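Local coordinates for protein biliverdin reductase (Synechocystis sp., PDB 5B3T) that probably reduces the open-chain tetrapyrrole biliverdin to bilirubin with NADPH in the heme-degradation pathway, at residues G197-V202 against L226-G231; F154-S159 against N230-E235; Q141-N146 against L260-E265; G137-A142 against I278-R283; T160-N165 against H245-I250. All coordinates share one frame; numbering follows the deposited sequence.

Interaction 1: G197-V202 against L226-G231; sequences GTVQQV and LQFNNG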
# COMPACT_ATOMS: atom_id res chain seq x y z
N GLY A 197 11.96 -16.25 3.31
CA GLY A 197 12.59 -16.41 2.02
C GLY A 197 11.71 -15.83 0.93
O GLY A 197 10.72 -15.14 1.20
N THR A 198 12.07 -16.11 -0.31
CA THR A 198 11.30 -15.61 -1.43
C THR A 198 10.20 -16.60 -1.82
O THR A 198 10.24 -17.78 -1.45
CB THR A 198 12.21 -15.32 -2.63
OG1 THR A 198 12.95 -16.50 -2.96
CG2 THR A 198 13.18 -14.19 -2.31
N VAL A 199 9.21 -16.11 -2.55
CA VAL A 199 8.17 -16.97 -3.10
C VAL A 199 8.80 -17.90 -4.14
O VAL A 199 9.52 -17.44 -5.03
CB VAL A 199 7.04 -16.13 -3.72
CG1 VAL A 199 6.06 -17.03 -4.44
CG2 VAL A 199 6.33 -15.31 -2.65
N GLN A 200 8.50 -19.19 -4.04
CA GLN A 200 9.05 -20.17 -4.98
C GLN A 200 8.02 -20.77 -5.95
O GLN A 200 8.37 -21.18 -7.05
CB GLN A 200 9.76 -21.29 -4.22
CG GLN A 200 10.70 -22.12 -5.09
CD GLN A 200 11.93 -21.34 -5.52
OE1 GLN A 200 13.06 -21.71 -5.18
NE2 GLN A 200 11.72 -20.26 -6.26
N GLN A 201 6.77 -20.81 -5.56
CA GLN A 201 5.72 -21.38 -6.39
C GLN A 201 4.43 -20.60 -6.16
O GLN A 201 4.19 -20.17 -5.09
CB GLN A 201 5.54 -22.86 -6.07
CG GLN A 201 4.59 -23.60 -6.99
CD GLN A 201 4.89 -25.07 -7.11
OE1 GLN A 201 5.99 -25.45 -7.39
NE2 GLN A 201 3.91 -25.90 -6.86
N VAL A 202 3.62 -20.46 -7.18
CA VAL A 202 2.38 -19.69 -7.12
C VAL A 202 1.30 -20.41 -7.91
O VAL A 202 1.54 -20.88 -9.02
CB VAL A 202 2.57 -18.26 -7.68
CG1 VAL A 202 1.27 -17.49 -7.62
CG2 VAL A 202 3.66 -17.52 -6.95
N LEU A 226 0.56 -19.68 -2.22
CA LEU A 226 1.99 -19.42 -2.38
C LEU A 226 2.81 -20.45 -1.62
O LEU A 226 2.44 -20.85 -0.51
CB LEU A 226 2.35 -18.02 -1.88
CG LEU A 226 1.54 -16.83 -2.39
CD1 LEU A 226 2.01 -15.55 -1.71
CD2 LEU A 226 1.64 -16.70 -3.89
N GLN A 227 3.93 -20.85 -2.21
CA GLN A 227 4.92 -21.67 -1.54
C GLN A 227 6.22 -20.89 -1.47
O GLN A 227 6.75 -20.46 -2.50
CB GLN A 227 5.12 -23.01 -2.25
CG GLN A 227 3.86 -23.86 -2.26
CD GLN A 227 4.07 -25.23 -2.86
OE1 GLN A 227 3.26 -25.69 -3.67
NE2 GLN A 227 5.15 -25.88 -2.48
N PHE A 228 6.72 -20.68 -0.26
CA PHE A 228 7.95 -19.96 -0.02
C PHE A 228 9.13 -20.92 0.05
O PHE A 228 8.97 -22.13 0.19
CB PHE A 228 7.88 -19.14 1.27
CG PHE A 228 6.94 -17.97 1.19
CD1 PHE A 228 5.57 -18.17 1.19
CD2 PHE A 228 7.43 -16.68 1.13
CE1 PHE A 228 4.70 -17.10 1.13
CE2 PHE A 228 6.57 -15.60 1.06
CZ PHE A 228 5.20 -15.81 1.06
N ASN A 229 10.33 -20.34 -0.04
CA ASN A 229 11.52 -21.16 -0.16
C ASN A 229 11.87 -21.88 1.13
O ASN A 229 12.40 -22.99 1.09
CB ASN A 229 12.70 -20.31 -0.62
CG ASN A 229 12.85 -20.32 -2.11
OD1 ASN A 229 12.87 -21.39 -2.70
ND2 ASN A 229 12.93 -19.15 -2.72
N ASN A 230 11.59 -21.26 2.27
CA ASN A 230 11.86 -21.88 3.55
C ASN A 230 10.69 -22.74 4.03
O ASN A 230 10.65 -23.11 5.21
CB ASN A 230 12.21 -20.80 4.58
CG ASN A 230 13.37 -19.93 4.13
OD1 ASN A 230 14.05 -20.25 3.15
ND2 ASN A 230 13.60 -18.83 4.83
N GLY A 231 9.75 -23.07 3.14
CA GLY A 231 8.74 -24.07 3.40
C GLY A 231 7.34 -23.54 3.61
O GLY A 231 6.38 -24.33 3.58
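Q227 O takes two backbone donors in its carbonyl plane, Q200 N at 2.7 Å and Q201 N at 3.1 Å. Two residues facing one is a classic beta bulge, set in the antiparallel hairpin of strands 199-210 and 217-228. Q227 N returns a straight bond to Q201 O (3.0 Å). On the other side of the bulge, toward the turn, N229 N reaches T198 O at 2.9 Å, while N229 ND2 makes a weak bond to T198 OG1. N229 sits in the type I turn F228-G231.

Inward, V199 CG2 stands over one face of the F228 ring, 4.1 Å from its centroid, a CH-pi contact; G197 O lies at the edge of the ring, in its plane. Shortening F228 to alanine removes the ring and is likely to leave V199 CG2 without its aromatic partner. V199 touches V317 and L226 touches C321, both of helix 309-325. L226 runs alongside V202, its CD2 3.8 Å from both V202 CG1 and V202 CG2.

Interaction 2: F154-S159 against N230-E235; sequences FYARYS and NGLKAE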
# COMPACT_ATOMS: atom_id res chain seq x y z
N PHE A 154 4.99 -22.37 9.04
CA PHE A 154 4.70 -23.33 7.99
C PHE A 154 3.36 -23.13 7.31
O PHE A 154 3.16 -23.68 6.22
CB PHE A 154 4.76 -24.77 8.55
CG PHE A 154 3.85 -25.00 9.73
CD1 PHE A 154 2.52 -25.34 9.54
CD2 PHE A 154 4.33 -24.88 11.03
CE1 PHE A 154 1.69 -25.55 10.62
CE2 PHE A 154 3.50 -25.09 12.11
CZ PHE A 154 2.18 -25.43 11.91
N TYR A 155 2.44 -22.37 7.90
CA TYR A 155 1.12 -22.19 7.32
C TYR A 155 0.59 -20.83 7.72
O TYR A 155 0.57 -20.50 8.91
CB TYR A 155 0.17 -23.30 7.79
CG TYR A 155 -1.18 -23.33 7.09
CD1 TYR A 155 -1.29 -23.12 5.72
CD2 TYR A 155 -2.34 -23.60 7.80
CE1 TYR A 155 -2.52 -23.16 5.08
CE2 TYR A 155 -3.58 -23.64 7.18
CZ TYR A 155 -3.66 -23.42 5.82
OH TYR A 155 -4.89 -23.46 5.19
N ALA A 156 0.19 -20.03 6.74
CA ALA A 156 -0.35 -18.71 6.98
C ALA A 156 -1.55 -18.48 6.08
O ALA A 156 -1.60 -18.98 4.95
CB ALA A 156 0.69 -17.61 6.74
N ARG A 157 -2.51 -17.71 6.58
CA ARG A 157 -3.71 -17.38 5.81
C ARG A 157 -4.06 -15.92 6.03
O ARG A 157 -4.23 -15.49 7.18
CB ARG A 157 -4.89 -18.28 6.19
CG ARG A 157 -6.13 -18.04 5.34
CD ARG A 157 -7.16 -19.13 5.53
NE ARG A 157 -8.02 -19.25 4.35
CZ ARG A 157 -9.16 -18.57 4.21
NH1 ARG A 157 -9.56 -17.75 5.16
NH2 ARG A 157 -9.89 -18.73 3.11
N TYR A 158 -4.16 -15.18 4.94
CA TYR A 158 -4.49 -13.76 4.95
C TYR A 158 -5.70 -13.57 4.05
O TYR A 158 -5.59 -13.68 2.82
CB TYR A 158 -3.30 -12.92 4.50
CG TYR A 158 -3.56 -11.44 4.29
CD1 TYR A 158 -4.44 -10.74 5.11
CD2 TYR A 158 -2.90 -10.74 3.29
CE1 TYR A 158 -4.67 -9.39 4.92
CE2 TYR A 158 -3.12 -9.39 3.10
CZ TYR A 158 -4.00 -8.72 3.91
OH TYR A 158 -4.22 -7.37 3.71
N SER A 159 -6.86 -13.31 4.65
CA SER A 159 -8.12 -13.24 3.91
C SER A 159 -8.83 -11.94 4.21
O SER A 159 -9.04 -11.59 5.38
CB SER A 159 -9.02 -14.43 4.25
OG SER A 159 -10.25 -14.34 3.56
N ASN A 230 11.59 -21.26 2.27
CA ASN A 230 11.86 -21.88 3.55
C ASN A 230 10.69 -22.74 4.03
O ASN A 230 10.65 -23.11 5.21
CB ASN A 230 12.21 -20.80 4.58
CG ASN A 230 13.37 -19.93 4.13
OD1 ASN A 230 14.05 -20.25 3.15
ND2 ASN A 230 13.60 -18.83 4.83
N GLY A 231 9.75 -23.07 3.14
CA GLY A 231 8.74 -24.07 3.40
C GLY A 231 7.34 -23.54 3.61
O GLY A 231 6.38 -24.33 3.58
N LEU A 232 7.18 -22.24 3.82
CA LEU A 232 5.87 -21.70 4.17
C LEU A 232 4.87 -21.87 3.03
O LEU A 232 5.18 -21.56 1.88
CB LEU A 232 5.99 -20.22 4.54
CG LEU A 232 4.66 -19.47 4.73
CD1 LEU A 232 3.86 -20.06 5.89
CD2 LEU A 232 4.91 -17.99 4.95
N LYS A 233 3.69 -22.37 3.37
CA LYS A 233 2.54 -22.37 2.47
C LYS A 233 1.58 -21.29 2.94
O LYS A 233 1.11 -21.32 4.08
CB LYS A 233 1.86 -23.74 2.46
CG LYS A 233 0.45 -23.71 1.88
CD LYS A 233 0.47 -23.36 0.40
CE LYS A 233 -0.57 -24.15 -0.35
NZ LYS A 233 -0.14 -24.49 -1.73
N ALA A 234 1.29 -20.33 2.07
CA ALA A 234 0.45 -19.20 2.41
C ALA A 234 -0.75 -19.13 1.48
O ALA A 234 -0.63 -19.38 0.28
CB ALA A 234 1.24 -17.88 2.35
N GLU A 235 -1.90 -18.79 2.05
CA GLU A 235 -3.12 -18.54 1.29
C GLU A 235 -3.45 -17.06 1.39
O GLU A 235 -3.45 -16.50 2.49
CB GLU A 235 -4.28 -19.39 1.83
CG GLU A 235 -3.97 -20.88 1.91
CD GLU A 235 -5.00 -21.64 2.71
OE1 GLU A 235 -5.80 -21.00 3.42
OE2 GLU A 235 -5.01 -22.89 2.64
O HOH W 1 4.58 -25.65 5.09
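Strands 154-159 and 233-235 run parallel, 12° between their directions, as the parallel pair within the mixed sheet of the C-terminal alpha/beta domain; Y155 pairs with K233, A156 with A234 and R157 with E235, through bonds such as E235 N to A156 O (2.9 Å) and Y158 N to E235 O (2.9 Å). Y155 OH donates to E235 OE2 at 2.6 Å from above the carboxylate plane, with the ring 90° to that plane. E235 OE1 meets R157 NE at 3.0 Å in a salt bridge whose hydrogen bond is weak. With CG anti to the backbone N (chi1 -176°), the extended R157 chain brings NE to OE1, which lies at the edge of the guanidinium, in its plane. On the face carrying A156 and A234, A156 CB packs on L232 CD1 at 4.1 Å. A water ties F154 O to G231 O near the start of the pairing.

Strand 217-228 flanks 233-241; on the far side strand 248-255 pairs with 153-163, and Y158 stacks on F251.

Interaction 3: Q141-N146 against L260-E265; sequences QAIRQN and LIFVGE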
# COMPACT_ATOMS: atom_id res chain seq x y z
N GLN A 141 3.53 -4.45 11.77
CA GLN A 141 4.60 -4.28 12.74
C GLN A 141 4.41 -5.21 13.93
O GLN A 141 5.39 -5.72 14.49
CB GLN A 141 4.67 -2.82 13.21
CG GLN A 141 5.07 -1.84 12.11
CD GLN A 141 6.45 -2.12 11.52
OE1 GLN A 141 7.27 -2.83 12.11
NE2 GLN A 141 6.71 -1.55 10.35
N ALA A 142 3.16 -5.45 14.33
CA ALA A 142 2.90 -6.40 15.41
C ALA A 142 3.32 -7.81 15.01
O ALA A 142 3.86 -8.56 15.84
CB ALA A 142 1.42 -6.36 15.79
N ILE A 143 3.09 -8.19 13.76
CA ILE A 143 3.54 -9.50 13.28
C ILE A 143 5.06 -9.57 13.31
O ILE A 143 5.65 -10.55 13.79
CB ILE A 143 3.00 -9.77 11.86
CG1 ILE A 143 1.47 -9.87 11.87
CG2 ILE A 143 3.61 -11.04 11.29
CD1 ILE A 143 0.87 -10.23 10.53
N ARG A 144 5.72 -8.53 12.79
CA ARG A 144 7.18 -8.48 12.81
C ARG A 144 7.73 -8.62 14.22
O ARG A 144 8.69 -9.36 14.46
CB ARG A 144 7.67 -7.18 12.18
CG ARG A 144 8.15 -7.30 10.74
CD ARG A 144 9.66 -7.49 10.69
NE ARG A 144 10.17 -7.41 9.33
CZ ARG A 144 10.38 -8.46 8.54
NH1 ARG A 144 10.12 -9.69 8.98
NH2 ARG A 144 10.85 -8.29 7.32
N GLN A 145 7.11 -7.93 15.18
CA GLN A 145 7.59 -7.94 16.56
C GLN A 145 7.38 -9.27 17.26
O GLN A 145 7.93 -9.47 18.35
CB GLN A 145 6.91 -6.83 17.35
CG GLN A 145 7.50 -5.44 17.13
CD GLN A 145 6.61 -4.34 17.68
OE1 GLN A 145 5.87 -4.54 18.64
NE2 GLN A 145 6.69 -3.16 17.07
N ASN A 146 6.60 -10.19 16.68
CA ASN A 146 6.25 -11.42 17.36
C ASN A 146 6.52 -12.69 16.55
O ASN A 146 6.33 -13.79 17.08
CB ASN A 146 4.78 -11.40 17.79
CG ASN A 146 4.51 -10.42 18.92
OD1 ASN A 146 4.78 -10.72 20.08
ND2 ASN A 146 3.98 -9.25 18.58
N LEU A 260 0.01 -16.96 15.53
CA LEU A 260 -0.42 -15.57 15.59
C LEU A 260 -1.74 -15.44 14.85
O LEU A 260 -1.85 -15.83 13.68
CB LEU A 260 0.63 -14.64 14.98
CG LEU A 260 2.00 -14.59 15.65
CD1 LEU A 260 2.99 -13.79 14.80
CD2 LEU A 260 1.89 -13.98 17.04
N ILE A 261 -2.75 -14.89 15.52
CA ILE A 261 -4.06 -14.66 14.92
C ILE A 261 -4.37 -13.18 15.02
O ILE A 261 -4.42 -12.62 16.12
CB ILE A 261 -5.17 -15.46 15.62
CG1 ILE A 261 -4.75 -16.90 15.84
CG2 ILE A 261 -6.45 -15.40 14.81
CD1 ILE A 261 -5.77 -17.63 16.62
N PHE A 262 -4.62 -12.56 13.87
CA PHE A 262 -5.10 -11.18 13.83
C PHE A 262 -6.47 -11.16 13.17
O PHE A 262 -6.62 -11.58 12.02
CB PHE A 262 -4.11 -10.27 13.09
CG PHE A 262 -2.82 -10.08 13.83
CD1 PHE A 262 -1.78 -10.98 13.70
CD2 PHE A 262 -2.65 -9.00 14.69
CE1 PHE A 262 -0.60 -10.81 14.39
CE2 PHE A 262 -1.47 -8.82 15.38
CZ PHE A 262 -0.44 -9.73 15.23
N VAL A 263 -7.47 -10.71 13.93
CA VAL A 263 -8.82 -10.49 13.43
C VAL A 263 -9.02 -8.98 13.38
O VAL A 263 -9.15 -8.33 14.43
CB VAL A 263 -9.88 -11.17 14.30
CG1 VAL A 263 -11.28 -10.90 13.75
CG2 VAL A 263 -9.62 -12.66 14.41
N GLY A 264 -9.04 -8.42 12.18
CA GLY A 264 -8.97 -6.97 12.07
C GLY A 264 -7.66 -6.49 12.65
O GLY A 264 -6.59 -7.06 12.39
N GLU A 265 -7.73 -5.45 13.48
CA GLU A 265 -6.57 -4.95 14.20
C GLU A 265 -6.41 -5.59 15.58
O GLU A 265 -5.73 -5.01 16.44
CB GLU A 265 -6.64 -3.43 14.33
CG GLU A 265 -6.48 -2.68 13.01
CD GLU A 265 -7.74 -2.70 12.16
OE1 GLU A 265 -8.80 -3.11 12.68
OE2 GLU A 265 -7.67 -2.31 10.98
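F262 pushes the far rim of its ring into the shallow step between A142 and I143 on helix 137-146. The I143 side is the tighter: I143 CG1 lies 3.4 Å from F262 CE1. On the other side of CZ, A142 CB touches F262 CE2 at 3.8 Å, and CZ, the leading atom, is shared by both residues. With CG anti to its carbonyl carbon, F262 chi1 of -68° carries the ring toward the helix, where it meets both residues obliquely.

One turn along the helix, L260 fills the next hollow. Its CD2 rests on N146 CB at 3.9 Å, while CD1 lies 4.0 Å from N146 O. N146 is held by its own helix: ND2 donates to A142 O at 2.8 Å, nearly in line and in the amide plane, which fixes the rotation of the amide, while its CB meets the leucine. Putting alanine in place of F262 removes the ring and would probably open a gap between strand 260-263 and the A142/I143 surface of the helix.

Strand 260-263 runs almost antiparallel to the helix, with axes 10.3 Å apart, as expected for a helix laid on a sheet. I278 of strand 274-278 touches A142, N146, L260 and F262 from one side, and on the other I143 continues onto F251 and L253 of strand 248-255.

Interaction 4: G137-A142 against I278-R283; sequences GGVHQA and ITVGSR. With PO4 (phosphate ion), chain C.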
# COMPACT_ATOMS: atom_id res chain seq x y z
N GLY A 137 -1.10 -1.50 8.56
CA GLY A 137 0.28 -1.15 8.89
C GLY A 137 0.64 -1.47 10.33
O GLY A 137 1.73 -1.97 10.61
N GLY A 138 -0.27 -1.17 11.27
CA GLY A 138 -0.02 -1.53 12.65
C GLY A 138 0.07 -3.04 12.85
O GLY A 138 0.94 -3.52 13.58
N VAL A 139 -0.81 -3.79 12.20
CA VAL A 139 -0.78 -5.25 12.31
C VAL A 139 0.52 -5.80 11.76
O VAL A 139 1.09 -6.76 12.32
CB VAL A 139 -2.01 -5.86 11.61
CG1 VAL A 139 -1.83 -7.37 11.44
CG2 VAL A 139 -3.27 -5.57 12.41
N HIS A 140 1.03 -5.22 10.67
CA HIS A 140 2.28 -5.72 10.10
C HIS A 140 3.44 -5.59 11.08
O HIS A 140 4.26 -6.50 11.21
CB HIS A 140 2.63 -4.98 8.80
CG HIS A 140 3.99 -5.31 8.29
ND1 HIS A 140 4.27 -6.48 7.61
CD2 HIS A 140 5.17 -4.65 8.39
CE1 HIS A 140 5.55 -6.51 7.30
NE2 HIS A 140 6.12 -5.41 7.76
N GLN A 141 3.53 -4.45 11.77
CA GLN A 141 4.60 -4.28 12.74
C GLN A 141 4.41 -5.21 13.93
O GLN A 141 5.39 -5.72 14.49
CB GLN A 141 4.67 -2.82 13.21
CG GLN A 141 5.07 -1.84 12.11
CD GLN A 141 6.45 -2.12 11.52
OE1 GLN A 141 7.27 -2.83 12.11
NE2 GLN A 141 6.71 -1.55 10.35
N ALA A 142 3.16 -5.45 14.33
CA ALA A 142 2.90 -6.40 15.41
C ALA A 142 3.32 -7.81 15.01
O ALA A 142 3.86 -8.56 15.84
CB ALA A 142 1.42 -6.36 15.79
N ILE A 278 -1.92 -9.07 21.97
CA ILE A 278 -0.84 -8.41 21.25
C ILE A 278 -1.21 -6.95 21.07
O ILE A 278 -2.27 -6.63 20.53
CB ILE A 278 -0.56 -9.08 19.89
CG1 ILE A 278 -0.02 -10.50 20.10
CG2 ILE A 278 0.42 -8.25 19.08
CD1 ILE A 278 0.24 -11.25 18.82
N THR A 279 -0.32 -6.06 21.52
CA THR A 279 -0.54 -4.63 21.36
C THR A 279 -0.27 -4.23 19.91
O THR A 279 0.83 -4.45 19.39
CB THR A 279 0.38 -3.85 22.30
OG1 THR A 279 0.13 -4.25 23.65
CG2 THR A 279 0.13 -2.35 22.16
N VAL A 280 -1.28 -3.66 19.25
CA VAL A 280 -1.17 -3.21 17.87
C VAL A 280 -1.16 -1.69 17.87
O VAL A 280 -2.12 -1.05 18.33
CB VAL A 280 -2.32 -3.75 17.01
CG1 VAL A 280 -2.19 -3.23 15.58
CG2 VAL A 280 -2.32 -5.28 17.03
N GLY A 281 -0.07 -1.11 17.37
CA GLY A 281 0.07 0.33 17.33
C GLY A 281 -0.73 0.97 16.21
O GLY A 281 -1.24 0.30 15.31
N SER A 282 -0.83 2.29 16.28
CA SER A 282 -1.63 3.06 15.34
C SER A 282 -0.89 3.24 14.01
O SER A 282 0.34 3.35 13.97
CB SER A 282 -1.98 4.42 15.92
OG SER A 282 -0.83 5.25 16.01
N ARG A 283 -1.67 3.28 12.93
CA ARG A 283 -1.11 3.66 11.64
C ARG A 283 -0.69 5.12 11.62
O ARG A 283 0.25 5.49 10.91
CB ARG A 283 -2.12 3.39 10.52
CG ARG A 283 -2.43 1.92 10.29
CD ARG A 283 -3.62 1.77 9.38
NE ARG A 283 -4.81 2.39 9.96
CZ ARG A 283 -5.95 2.59 9.30
NH1 ARG A 283 -6.06 2.21 8.04
NH2 ARG A 283 -6.97 3.17 9.91
P PO4 C . -5.26 4.33 13.16
O1 PO4 C . -6.15 3.99 14.33
O2 PO4 C . -4.24 5.36 13.55
O3 PO4 C . -4.56 3.08 12.70
O4 PO4 C . -6.12 4.88 12.04
O HOH W 2 2.15 -2.36 15.82
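The start of helix 137-146 lies against the loop leading from strand 274-278 into helix 283-300, and G138 lets the two backbones come close. G138 CA aims a hydrogen at G281 O, 3.5 Å away; a CB on G138 would run into that oxygen. V280 CG1 presses on G138 C at 3.5 Å and touches V139 CG2, while A142 CB reaches I278 CG2 at 3.9 Å. A water bridges the backbones, donating to G138 O at 2.8 Å and accepting from G281 N.

S282 is the N-cap of helix 283-300, its OG taking G285 N, and a phosphate, probably from the crystallisation liquor, sits at this helix start. The R283 chain bends at chi3 (-60°), curling NE round to phosphate O3 at 2.8 Å, the same oxygen that R283 N holds at 2.9 Å. R283 NH2 bonds to O4. The phosphate is shared with R284 N and the hydroxyl of Y23, an NADP(+)-binding residue whose ring makes a cation-pi contact with R283; R283 NH1 donates to E134 O.

Interaction 5: T160-N165 against H245-I250; sequences TIMGQN and HQNERI. With PO4 (phosphate ion), chain D.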
# COMPACT_ATOMS: atom_id res chain seq x y z
N THR A 160 -9.20 -11.22 3.16
CA THR A 160 -9.98 -9.99 3.26
C THR A 160 -11.22 -10.15 2.39
O THR A 160 -11.12 -10.20 1.16
CB THR A 160 -9.16 -8.77 2.81
OG1 THR A 160 -7.89 -8.78 3.47
CG2 THR A 160 -9.89 -7.49 3.15
N ILE A 161 -12.38 -10.26 3.03
CA ILE A 161 -13.66 -10.37 2.32
C ILE A 161 -14.55 -9.23 2.81
O ILE A 161 -14.79 -9.10 4.01
CB ILE A 161 -14.33 -11.73 2.54
CG1 ILE A 161 -13.54 -12.82 1.81
CG2 ILE A 161 -15.77 -11.69 2.04
CD1 ILE A 161 -14.11 -14.21 1.98
N MET A 162 -15.04 -8.42 1.87
CA MET A 162 -15.80 -7.22 2.18
C MET A 162 -17.08 -7.20 1.34
O MET A 162 -17.05 -6.84 0.16
CB MET A 162 -14.96 -5.97 1.93
CG MET A 162 -15.73 -4.66 1.98
SD MET A 162 -16.62 -4.46 3.54
CE MET A 162 -15.28 -4.57 4.71
N GLY A 163 -18.19 -7.59 1.94
CA GLY A 163 -19.46 -7.52 1.25
C GLY A 163 -19.88 -6.08 1.01
O GLY A 163 -19.74 -5.22 1.88
N GLN A 164 -20.40 -5.82 -0.19
CA GLN A 164 -20.82 -4.47 -0.56
C GLN A 164 -21.95 -4.58 -1.57
O GLN A 164 -21.75 -5.10 -2.67
CB GLN A 164 -19.66 -3.66 -1.13
CG GLN A 164 -20.05 -2.28 -1.65
CD GLN A 164 -20.70 -1.42 -0.59
OE1 GLN A 164 -20.19 -1.28 0.52
NE2 GLN A 164 -21.84 -0.82 -0.93
N ASN A 165 -23.13 -4.09 -1.19
CA ASN A 165 -24.31 -4.17 -2.04
C ASN A 165 -25.16 -2.91 -1.83
O ASN A 165 -25.61 -2.64 -0.73
CB ASN A 165 -25.12 -5.43 -1.71
CG ASN A 165 -26.20 -5.73 -2.73
OD1 ASN A 165 -26.24 -5.14 -3.81
ND2 ASN A 165 -27.09 -6.65 -2.39
N HIS A 245 -21.79 -12.51 1.68
CA HIS A 245 -22.70 -12.29 2.79
C HIS A 245 -22.03 -12.36 4.15
O HIS A 245 -22.70 -12.10 5.16
CB HIS A 245 -23.86 -13.29 2.73
CG HIS A 245 -24.90 -12.95 1.71
ND1 HIS A 245 -24.78 -13.29 0.38
CD2 HIS A 245 -26.07 -12.27 1.82
CE1 HIS A 245 -25.84 -12.85 -0.28
NE2 HIS A 245 -26.63 -12.23 0.57
N GLN A 246 -20.75 -12.71 4.22
CA GLN A 246 -20.01 -12.71 5.48
C GLN A 246 -18.65 -12.07 5.25
O GLN A 246 -17.88 -12.53 4.40
CB GLN A 246 -19.84 -14.13 6.04
CG GLN A 246 -19.30 -14.15 7.46
CD GLN A 246 -18.61 -15.45 7.82
OE1 GLN A 246 -17.85 -16.00 7.02
NE2 GLN A 246 -18.87 -15.95 9.02
N ASN A 247 -18.36 -11.02 6.02
CA ASN A 247 -17.07 -10.35 5.93
C ASN A 247 -16.00 -11.12 6.70
O ASN A 247 -16.29 -11.92 7.60
CB ASN A 247 -17.18 -8.92 6.48
CG ASN A 247 -18.02 -8.03 5.59
OD1 ASN A 247 -18.49 -8.44 4.53
ND2 ASN A 247 -18.22 -6.79 6.02
N GLU A 248 -14.75 -10.87 6.33
CA GLU A 248 -13.61 -11.56 6.92
C GLU A 248 -12.39 -10.66 6.81
O GLU A 248 -12.06 -10.20 5.72
CB GLU A 248 -13.35 -12.90 6.22
CG GLU A 248 -12.49 -13.86 7.02
CD GLU A 248 -12.18 -15.14 6.26
OE1 GLU A 248 -12.30 -15.14 5.01
OE2 GLU A 248 -11.81 -16.15 6.90
N ARG A 249 -11.73 -10.41 7.95
CA ARG A 249 -10.43 -9.73 8.00
C ARG A 249 -9.54 -10.57 8.91
O ARG A 249 -9.47 -10.32 10.12
CB ARG A 249 -10.55 -8.29 8.48
CG ARG A 249 -11.05 -7.31 7.43
CD ARG A 249 -10.54 -5.90 7.71
NE ARG A 249 -11.05 -5.37 8.97
CZ ARG A 249 -10.36 -4.55 9.77
NH1 ARG A 249 -9.13 -4.18 9.44
NH2 ARG A 249 -10.90 -4.11 10.90
N ILE A 250 -8.86 -11.55 8.33
CA ILE A 250 -8.07 -12.52 9.07
C ILE A 250 -6.64 -12.51 8.56
O ILE A 250 -6.40 -12.47 7.35
CB ILE A 250 -8.68 -13.94 8.96
CG1 ILE A 250 -10.10 -13.97 9.52
CG2 ILE A 250 -7.81 -14.96 9.68
CD1 ILE A 250 -10.18 -13.68 10.99
P PO4 D . -14.48 -5.05 10.75
O1 PO4 D . -14.95 -5.88 11.92
O2 PO4 D . -13.72 -3.85 11.25
O3 PO4 D . -15.68 -4.59 9.95
O4 PO4 D . -13.59 -5.88 9.86
O HOH W 3 -20.15 -5.26 4.59
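I161 and E248 exchange two backbone bonds where strands 153-163 and 248-255 pair in the mixed sheet of the C-terminal domain, antiparallel with directions 161° apart: I161 N to E248 O at 2.7 Å, lying in the carbonyl plane, and E248 N to I161 O at 2.9 Å. T160 and R249 form the non-hydrogen-bonded pair beside it.

Beyond the ladder a side chain takes over. N247 OD1 accepts G163 N at 2.7 Å; the bond is straight at the hydrogen, though the donor stands 40° above the amide plane. The other end of the amide, ND2, gives a hydrogen to a water 2.8 Å away that in turn donates to G163 O. N247 CG is anti to its carbonyl carbon (chi1 -68°), which turns the amide along the neighbouring strand, and the bent M162 chain lays SD and CE beside ND2.

Packing is modest. I161 CG2 touches Q246 O at 3.3 Å, and I161 CD1 lies near E248 OE1, an oxygen bonded to S159 OG.

On the face shared with T160, R249 grips a phosphate ion, probably from the crystallisation liquor: NE meets O4 at 2.7 Å and NH2 meets O2 at 2.9 Å, the anion lying at the guanidinium edge, in its plane. With E265, salt-bridged to NH1, and the phosphate both bound, the guanidinium probably neutralises part of the negative charge gathered there, and its plane is likely to be held.

Interactions 1, 2, 3 and 5 lie on the large mixed sheet of the C-terminal domain. Interactions 1 and 2 meet at the turn N230-G231, where strand 217-228 passes into 233-241, and L226 N bonds to A234 O; interaction 2 continues along strand 153-163 into interaction 5, through S159 OG and E248 OE1. These three are strand pairings, rich in backbone bonds. Interaction 3 is the buried, apolar one, helix on sheet, with no hydrogen bond across it. Interaction 4 uses the same helix, touching interaction 3 at A142 and V139, but turns polar toward R283. Interactions 4 and 5 each hold a phosphate through an arginine. Interactions 1 and 5 lie at the surface; 2 and 4 are partly buried.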